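Transcriptional regulator, LacI family (Lactobacillus brevis, PDB 3JY6) probably acts as a DNA-binding transcription regulator of the LacI family, recognising cis-regulatory DNA and sensing a small effector through its periplasmic-binding-protein-like domain. Local coordinates at residues 90-95 / 232-237; 150-155 / 179-184. All blocks are in the same frame, centred on the assembly; numbering follows the deposited sequence.

The two contacts sit in different halves of a two-lobed fold of the periplasmic-binding-protein type. Interaction 1 lies near the centre of the folded chain, where the loop after strand 88-91 of the six-stranded parallel sheet faces a crossing between the lobes that leads into helix 236-251. Interaction 2 is a surface contact within the other lobe, where strands 152-158 and 183-187 of its four-stranded parallel sheet begin. Their centres are 27 Å apart, their nearest atoms about 9 Å. Along the chain, interaction 2 is nested within the loop closed by interaction 1, which spans an excursion into the second lobe and back; its place between the lobes is consistent with the effector cleft of relatives.

Interaction 1: 90-95 / 232-237; sequences SVDREM and ITQNPF
Asp92 and Gln234 meet side chain to side chain in the hinge region of the two-lobed LacI-type fold, and the contact rests on this one pair. Gln234 NE2 donates to Asp92 OD1 at 2.7 Å, along a bent path with an N-H...O angle of 139°. The oxygen is approached on its syn side but from 32° out of the carboxylate plane, whereas it lies almost within the plane of the glutamine amide. A water closes the other half of the pair: it donates to Gln234 OE1 at 2.8 Å and to Asp92 OD2 at 3.2 Å. Both ends of the amide and both carboxylate oxygens are thus engaged, and the two flat groups are linked directly and through water.

The side chains cross at about a right angle. In Asp92, CG stands anti to the backbone N (chi1 -167°), which sends the carboxylate out from the end of strand 88-91; Gln234 reaches it with a chain extended beyond CG. An alanine here has no carboxylate, and the Gln234 amide would probably be held less firmly, with Thr105 left on NE2 but the OD1 bond and one arm of the water bridge gone.

Further out, Gln234 NE2 also bonds to Thr105 OG1 in another crossing between the lobes, which helps to fix the rotation of the amide. Arg142 of helix 137-147, in the second lobe, touches Gln234 and forms a long, weak ion pair with Asp92, while Phe21 of helix 20-34 lies against both side chains. In relatives the effector binds between the lobes, so this polar group is consistent with a place beside such a pocket. Behind the glutamine side chain, its backbone N makes a weak hydrogen bond to Asp218 OD1.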
ATOM      1  N   SER A  90      21.548   1.058  -2.008  1.00 12.76           N
ATOM      2  CA  SER A  90      20.543   0.274  -2.718  1.00 15.59           C
ATOM      3  C   SER A  90      19.887  -0.728  -1.757  1.00 14.39           C
ATOM      4  O   SER A  90      20.495  -1.175  -0.783  1.00 14.21           O
ATOM      5  CB  SER A  90      21.190  -0.458  -3.900  1.00 17.10           C
ATOM      6  OG  SER A  90      20.228  -0.739  -4.904  1.00 26.87           O
ATOM      7  N   VAL A  91      18.636  -1.065  -2.028  1.00 14.88           N
ATOM      8  CA  VAL A  91      17.911  -1.994  -1.174  1.00 16.11           C
ATOM      9  C   VAL A  91      17.105  -3.028  -1.945  1.00 16.33           C
ATOM     10  O   VAL A  91      16.503  -2.723  -2.980  1.00 12.76           O
ATOM     11  CB  VAL A  91      16.930  -1.243  -0.233  1.00 17.59           C
ATOM     12  CG1 VAL A  91      16.269  -2.225   0.735  1.00 15.67           C
ATOM     13  CG2 VAL A  91      17.669  -0.156   0.524  1.00 18.54           C
ATOM     14  N   ASP A  92      17.121  -4.255  -1.428  1.00 18.17           N
ATOM     15  CA  ASP A  92      16.360  -5.376  -1.977  1.00 22.01           C
ATOM     16  C   ASP A  92      16.682  -5.722  -3.429  1.00 24.61           C
ATOM     17  O   ASP A  92      15.804  -6.157  -4.165  1.00 23.78           O
ATOM     18  CB  ASP A  92      14.859  -5.067  -1.852  1.00 20.82           C
ATOM     19  CG  ASP A  92      13.986  -6.281  -2.107  1.00 22.30           C
ATOM     20  OD1 ASP A  92      14.151  -7.289  -1.392  1.00 25.18           O
ATOM     21  OD2 ASP A  92      13.133  -6.239  -3.019  1.00 24.57           O
ATOM     22  N   ARG A  93      17.938  -5.567  -3.834  1.00 27.99           N
ATOM     23  CA  ARG A  93      18.295  -5.829  -5.221  1.00 31.54           C
ATOM     24  C   ARG A  93      19.136  -7.039  -5.554  1.00 32.37           C
ATOM     25  O   ARG A  93      19.051  -7.551  -6.663  1.00 36.07           O
ATOM     26  CB  ARG A  93      18.962  -4.590  -5.823  1.00 33.00           C
ATOM     27  CG  ARG A  93      17.977  -3.574  -6.374  1.00 35.52           C
ATOM     28  CD  ARG A  93      17.345  -4.110  -7.642  1.00 39.23           C
ATOM     29  NE  ARG A  93      18.365  -4.547  -8.597  1.00 43.29           N
ATOM     30  CZ  ARG A  93      19.086  -3.732  -9.364  1.00 43.93           C
ATOM     31  NH1 ARG A  93      18.903  -2.416  -9.306  1.00 42.65           N
ATOM     32  NH2 ARG A  93      20.000  -4.237 -10.184  1.00 44.24           N
ATOM     33  N   GLU A  94      19.952  -7.501  -4.622  1.00 33.21           N
ATOM     34  CA  GLU A  94      20.805  -8.649  -4.901  1.00 34.59           C
ATOM     35  C   GLU A  94      21.588  -8.380  -6.191  1.00 33.74           C
ATOM     36  O   GLU A  94      21.510  -9.139  -7.154  1.00 32.03           O
ATOM     37  CB  GLU A  94      19.977  -9.924  -5.065  1.00 37.87           C
ATOM     38  CG  GLU A  94      20.774 -11.197  -4.772  1.00 41.73           C
ATOM     39  CD  GLU A  94      20.637 -11.651  -3.329  1.00 42.79           C
ATOM     40  OE1 GLU A  94      19.616 -12.297  -3.000  1.00 43.78           O
ATOM     41  OE2 GLU A  94      21.542 -11.355  -2.519  1.00 44.26           O
ATOM     42  N   MET A  95      22.326  -7.273  -6.192  1.00 33.71           N
ATOM     43  CA  MET A  95      23.155  -6.863  -7.327  1.00 32.96           C
ATOM     44  C   MET A  95      24.583  -7.323  -7.033  1.00 31.64           C
ATOM     45  O   MET A  95      25.078  -7.115  -5.928  1.00 31.71           O
ATOM     46  CB  MET A  95      23.138  -5.338  -7.437  1.00 31.18           C
ATOM     47  CG  MET A  95      23.399  -4.780  -8.826  1.00 32.73           C
ATOM     48  SD  MET A  95      23.900  -3.033  -8.781  1.00 27.80           S
ATOM     49  CE  MET A  95      22.762  -2.338  -7.600  1.00 31.44           C
ATOM     50  N   ILE A 232       6.655 -15.962   4.794  1.00 20.65           N
ATOM     51  CA  ILE A 232       8.004 -15.429   4.966  1.00 21.06           C
ATOM     52  C   ILE A 232       7.994 -13.906   4.899  1.00 20.60           C
ATOM     53  O   ILE A 232       7.559 -13.324   3.907  1.00 19.28           O
ATOM     54  CB  ILE A 232       8.973 -15.942   3.894  1.00 22.24           C
ATOM     55  CG1 ILE A 232       8.910 -17.462   3.816  1.00 23.72           C
ATOM     56  CG2 ILE A 232      10.406 -15.529   4.272  1.00 22.21           C
ATOM     57  CD1 ILE A 232       9.440 -18.015   2.503  1.00 27.47           C
ATOM     58  N   THR A 233       8.465 -13.255   5.957  1.00 19.32           N
ATOM     59  CA  THR A 233       8.470 -11.798   5.972  1.00 20.80           C
ATOM     60  C   THR A 233       9.876 -11.286   5.775  1.00 19.27           C
ATOM     61  O   THR A 233      10.815 -11.833   6.342  1.00 17.53           O
ATOM     62  CB  THR A 233       7.937 -11.217   7.305  1.00 23.87           C
ATOM     63  OG1 THR A 233       8.844 -11.540   8.369  1.00 26.30           O
ATOM     64  CG2 THR A 233       6.569 -11.803   7.634  1.00 26.36           C
ATOM     65  N   GLN A 234      10.014 -10.244   4.960  1.00 18.64           N
ATOM     66  CA  GLN A 234      11.320  -9.638   4.712  1.00 18.99           C
ATOM     67  C   GLN A 234      11.714  -8.545   5.705  1.00 18.34           C
ATOM     68  O   GLN A 234      12.862  -8.119   5.700  1.00 17.29           O
ATOM     69  CB  GLN A 234      11.371  -9.047   3.310  1.00 19.26           C
ATOM     70  CG  GLN A 234      11.852  -9.996   2.251  1.00 18.64           C
ATOM     71  CD  GLN A 234      11.821  -9.356   0.885  1.00 18.46           C
ATOM     72  OE1 GLN A 234      10.767  -9.267   0.239  1.00 16.47           O
ATOM     73  NE2 GLN A 234      12.978  -8.883   0.437  1.00 16.19           N
ATOM     74  N   ASN A 235      10.776  -8.101   6.551  1.00 18.30           N
ATOM     75  CA  ASN A 235      11.055  -7.042   7.529  1.00 18.77           C
ATOM     76  C   ASN A 235      11.381  -5.741   6.772  1.00 17.46           C
ATOM     77  O   ASN A 235      12.405  -5.119   7.029  1.00 17.32           O
ATOM     78  CB  ASN A 235      12.283  -7.402   8.387  1.00 21.44           C
ATOM     79  CG  ASN A 235      11.983  -8.418   9.474  1.00 27.70           C
ATOM     80  OD1 ASN A 235      12.857  -9.209   9.865  1.00 30.06           O
ATOM     81  ND2 ASN A 235      10.763  -8.387   9.991  1.00 29.41           N
ATOM     82  N   PRO A 236      10.520  -5.319   5.839  1.00 16.62           N
ATOM     83  CA  PRO A 236      10.775  -4.090   5.074  1.00 17.49           C
ATOM     84  C   PRO A 236      11.057  -2.823   5.887  1.00 17.12           C
ATOM     85  O   PRO A 236      11.883  -1.995   5.490  1.00 14.12           O
ATOM     86  CB  PRO A 236       9.531  -3.961   4.194  1.00 18.62           C
ATOM     87  CG  PRO A 236       8.470  -4.672   4.999  1.00 20.96           C
ATOM     88  CD  PRO A 236       9.202  -5.881   5.508  1.00 16.57           C
ATOM     89  N   PHE A 237      10.374  -2.664   7.015  1.00 17.47           N
ATOM     90  CA  PHE A 237      10.607  -1.490   7.848  1.00 18.51           C
ATOM     91  C   PHE A 237      12.064  -1.539   8.309  1.00 18.63           C
ATOM     92  O   PHE A 237      12.778  -0.528   8.280  1.00 18.82           O
ATOM     93  CB  PHE A 237       9.695  -1.491   9.085  1.00 18.51           C
ATOM     94  CG  PHE A 237       9.818  -0.244   9.936  1.00 15.10           C
ATOM     95  CD1 PHE A 237       8.984   0.855   9.722  1.00 17.24           C
ATOM     96  CD2 PHE A 237      10.787  -0.164  10.945  1.00 17.48           C
ATOM     97  CE1 PHE A 237       9.110   2.034  10.510  1.00 17.42           C
ATOM     98  CE2 PHE A 237      10.928   1.000  11.736  1.00 13.55           C
ATOM     99  CZ  PHE A 237      10.085   2.098  11.516  1.00 15.18           C
TER
HETATM  100  O   HOH W   1      10.515  -7.849  -2.187  1.00 30.38           O

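Interaction 2: 150-155 / 179-184; sequences AQDVDV and NDQKTV
Asp152 reaches across to Asn179 and Gln181 at the edge of a beta-alpha-beta unit, in which helix 165-177 joins strand 152-158 to strand 183-187 and strand 125-131 runs between the two in the parallel sheet. The CA atoms of Asp152 and Gln181 are 8.7 Å apart, so side chains alone span the gap. With CG anti to the backbone N (chi1 -170°), the carboxylate of Asp152 points at the turn ahead of strand 183-187. Its OD2 takes a weak hydrogen bond from Asn179 ND2 at 3.4 Å, the two groups coming from opposite directions, and the end of the Gln181 side chain lies close beside it. The other amide atom, Asn179 OD1, accepts a weak bond from Gln181 N, 3.3 Å away, as in an Asx turn.

Two residues on, Asp154 OD2 bonds to His125 NE2, and His125 ND1 bonds to Thr183 OG1, so the imidazole of the middle strand bridges its neighbours. Both ring nitrogens face acceptors, which would probably favour a charged imidazole, because Thr183 OG1 donates to Gln181 O at 2.9 Å, approaching from 36° above the carbonyl plane.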
ATOM      1  N   ALA A 150      13.623 -29.010  -2.948  1.00 31.49           N
ATOM      2  CA  ALA A 150      12.475 -29.823  -3.360  1.00 35.23           C
ATOM      3  C   ALA A 150      12.659 -30.640  -4.644  1.00 37.27           C
ATOM      4  O   ALA A 150      13.364 -30.229  -5.566  1.00 39.13           O
ATOM      5  CB  ALA A 150      11.250 -28.930  -3.498  1.00 35.33           C
ATOM      6  N   GLN A 151      11.994 -31.790  -4.707  1.00 39.33           N
ATOM      7  CA  GLN A 151      12.080 -32.666  -5.872  1.00 40.29           C
ATOM      8  C   GLN A 151      11.154 -32.192  -6.981  1.00 39.87           C
ATOM      9  O   GLN A 151      11.594 -31.661  -8.003  1.00 40.75           O
ATOM     10  CB  GLN A 151      11.716 -34.106  -5.476  1.00 42.28           C
ATOM     11  N   ASP A 152       9.864 -32.410  -6.760  1.00 38.99           N
ATOM     12  CA  ASP A 152       8.828 -32.044  -7.708  1.00 37.38           C
ATOM     13  C   ASP A 152       8.561 -30.554  -7.586  1.00 36.38           C
ATOM     14  O   ASP A 152       7.936 -30.115  -6.620  1.00 35.24           O
ATOM     15  CB  ASP A 152       7.554 -32.830  -7.398  1.00 37.49           C
ATOM     16  CG  ASP A 152       6.497 -32.686  -8.476  1.00 39.04           C
ATOM     17  OD1 ASP A 152       6.715 -31.910  -9.428  1.00 39.68           O
ATOM     18  OD2 ASP A 152       5.444 -33.353  -8.369  1.00 40.66           O
ATOM     19  N   VAL A 153       9.044 -29.785  -8.562  1.00 34.40           N
ATOM     20  CA  VAL A 153       8.855 -28.341  -8.569  1.00 31.50           C
ATOM     21  C   VAL A 153       8.385 -27.884  -9.938  1.00 31.05           C
ATOM     22  O   VAL A 153       9.036 -28.145 -10.943  1.00 30.03           O
ATOM     23  CB  VAL A 153      10.164 -27.594  -8.230  1.00 30.74           C
ATOM     24  CG1 VAL A 153       9.931 -26.091  -8.259  1.00 30.85           C
ATOM     25  CG2 VAL A 153      10.668 -28.022  -6.875  1.00 30.96           C
ATOM     26  N   ASP A 154       7.241 -27.216  -9.974  1.00 30.74           N
ATOM     27  CA  ASP A 154       6.692 -26.696 -11.217  1.00 32.31           C
ATOM     28  C   ASP A 154       6.682 -25.182 -11.084  1.00 33.02           C
ATOM     29  O   ASP A 154       6.555 -24.658  -9.978  1.00 33.82           O
ATOM     30  CB  ASP A 154       5.278 -27.222 -11.427  1.00 33.63           C
ATOM     31  CG  ASP A 154       5.251 -28.717 -11.676  1.00 37.40           C
ATOM     32  OD1 ASP A 154       5.940 -29.177 -12.620  1.00 38.30           O
ATOM     33  OD2 ASP A 154       4.542 -29.435 -10.931  1.00 36.89           O
ATOM     34  N   VAL A 155       6.820 -24.466 -12.192  1.00 33.98           N
ATOM     35  CA  VAL A 155       6.847 -23.008 -12.119  1.00 33.81           C
ATOM     36  C   VAL A 155       5.825 -22.326 -13.012  1.00 32.71           C
ATOM     37  O   VAL A 155       5.622 -22.726 -14.152  1.00 33.05           O
ATOM     38  CB  VAL A 155       8.257 -22.475 -12.463  1.00 34.72           C
ATOM     39  CG1 VAL A 155       8.638 -22.889 -13.856  1.00 37.41           C
ATOM     40  CG2 VAL A 155       8.302 -20.960 -12.334  1.00 36.13           C
ATOM     41  N   ASN A 179      -1.077 -34.124  -9.493  1.00 32.37           N
ATOM     42  CA  ASN A 179      -0.835 -35.412  -8.857  1.00 31.07           C
ATOM     43  C   ASN A 179      -1.259 -35.466  -7.387  1.00 29.90           C
ATOM     44  O   ASN A 179      -1.846 -34.520  -6.859  1.00 28.21           O
ATOM     45  CB  ASN A 179       0.638 -35.836  -9.021  1.00 32.10           C
ATOM     46  CG  ASN A 179       1.622 -34.738  -8.647  1.00 33.91           C
ATOM     47  OD1 ASN A 179       1.630 -34.253  -7.514  1.00 32.48           O
ATOM     48  ND2 ASN A 179       2.471 -34.349  -9.607  1.00 34.77           N
ATOM     49  N   ASP A 180      -0.974 -36.589  -6.737  1.00 29.42           N
ATOM     50  CA  ASP A 180      -1.349 -36.767  -5.339  1.00 30.27           C
ATOM     51  C   ASP A 180      -0.340 -36.299  -4.300  1.00 28.62           C
ATOM     52  O   ASP A 180      -0.644 -36.291  -3.105  1.00 28.46           O
ATOM     53  CB  ASP A 180      -1.707 -38.226  -5.073  1.00 31.53           C
ATOM     54  CG  ASP A 180      -3.002 -38.630  -5.737  1.00 33.96           C
ATOM     55  OD1 ASP A 180      -3.885 -37.755  -5.906  1.00 34.06           O
ATOM     56  OD2 ASP A 180      -3.152 -39.822  -6.078  1.00 35.62           O
ATOM     57  N   GLN A 181       0.853 -35.916  -4.741  1.00 26.88           N
ATOM     58  CA  GLN A 181       1.856 -35.430  -3.804  1.00 27.24           C
ATOM     59  C   GLN A 181       1.294 -34.222  -3.059  1.00 26.37           C
ATOM     60  O   GLN A 181       0.615 -33.390  -3.664  1.00 25.70           O
ATOM     61  CB  GLN A 181       3.144 -35.052  -4.559  1.00 27.88           C
ATOM     62  CG  GLN A 181       4.122 -36.222  -4.691  1.00 31.44           C
ATOM     63  CD  GLN A 181       5.326 -35.946  -5.593  1.00 35.35           C
ATOM     64  OE1 GLN A 181       5.884 -34.844  -5.611  1.00 34.46           O
ATOM     65  NE2 GLN A 181       5.745 -36.972  -6.334  1.00 36.80           N
ATOM     66  N   LYS A 182       1.529 -34.145  -1.745  1.00 25.92           N
ATOM     67  CA  LYS A 182       1.064 -32.995  -0.970  1.00 25.69           C
ATOM     68  C   LYS A 182       1.753 -31.838  -1.661  1.00 24.12           C
ATOM     69  O   LYS A 182       2.917 -31.949  -2.050  1.00 22.78           O
ATOM     70  CB  LYS A 182       1.500 -33.070   0.502  1.00 27.12           C
ATOM     71  CG  LYS A 182       0.688 -34.037   1.346  1.00 27.95           C
ATOM     72  CD  LYS A 182       1.135 -34.049   2.815  1.00 28.11           C
ATOM     73  CE  LYS A 182       0.739 -32.772   3.556  1.00 29.52           C
ATOM     74  NZ  LYS A 182       1.038 -32.842   5.024  1.00 28.53           N
ATOM     75  N   THR A 183       1.036 -30.733  -1.805  1.00 23.82           N
ATOM     76  CA  THR A 183       1.560 -29.589  -2.534  1.00 22.81           C
ATOM     77  C   THR A 183       1.569 -28.260  -1.790  1.00 21.79           C
ATOM     78  O   THR A 183       0.662 -27.974  -1.011  1.00 20.61           O
ATOM     79  CB  THR A 183       0.741 -29.394  -3.827  1.00 23.91           C
ATOM     80  OG1 THR A 183       0.733 -30.618  -4.568  1.00 24.24           O
ATOM     81  CG2 THR A 183       1.332 -28.277  -4.689  1.00 24.86           C
ATOM     82  N   VAL A 184       2.598 -27.455  -2.056  1.00 21.54           N
ATOM     83  CA  VAL A 184       2.721 -26.112  -1.488  1.00 21.97           C
ATOM     84  C   VAL A 184       2.724 -25.122  -2.653  1.00 21.79           C
ATOM     85  O   VAL A 184       3.581 -25.216  -3.543  1.00 20.60           O
ATOM     86  CB  VAL A 184       4.072 -25.830  -0.800  1.00 23.27           C
ATOM     87  CG1 VAL A 184       3.855 -24.934   0.405  1.00 24.12           C
ATOM     88  CG2 VAL A 184       4.799 -27.094  -0.484  1.00 23.56           C
TER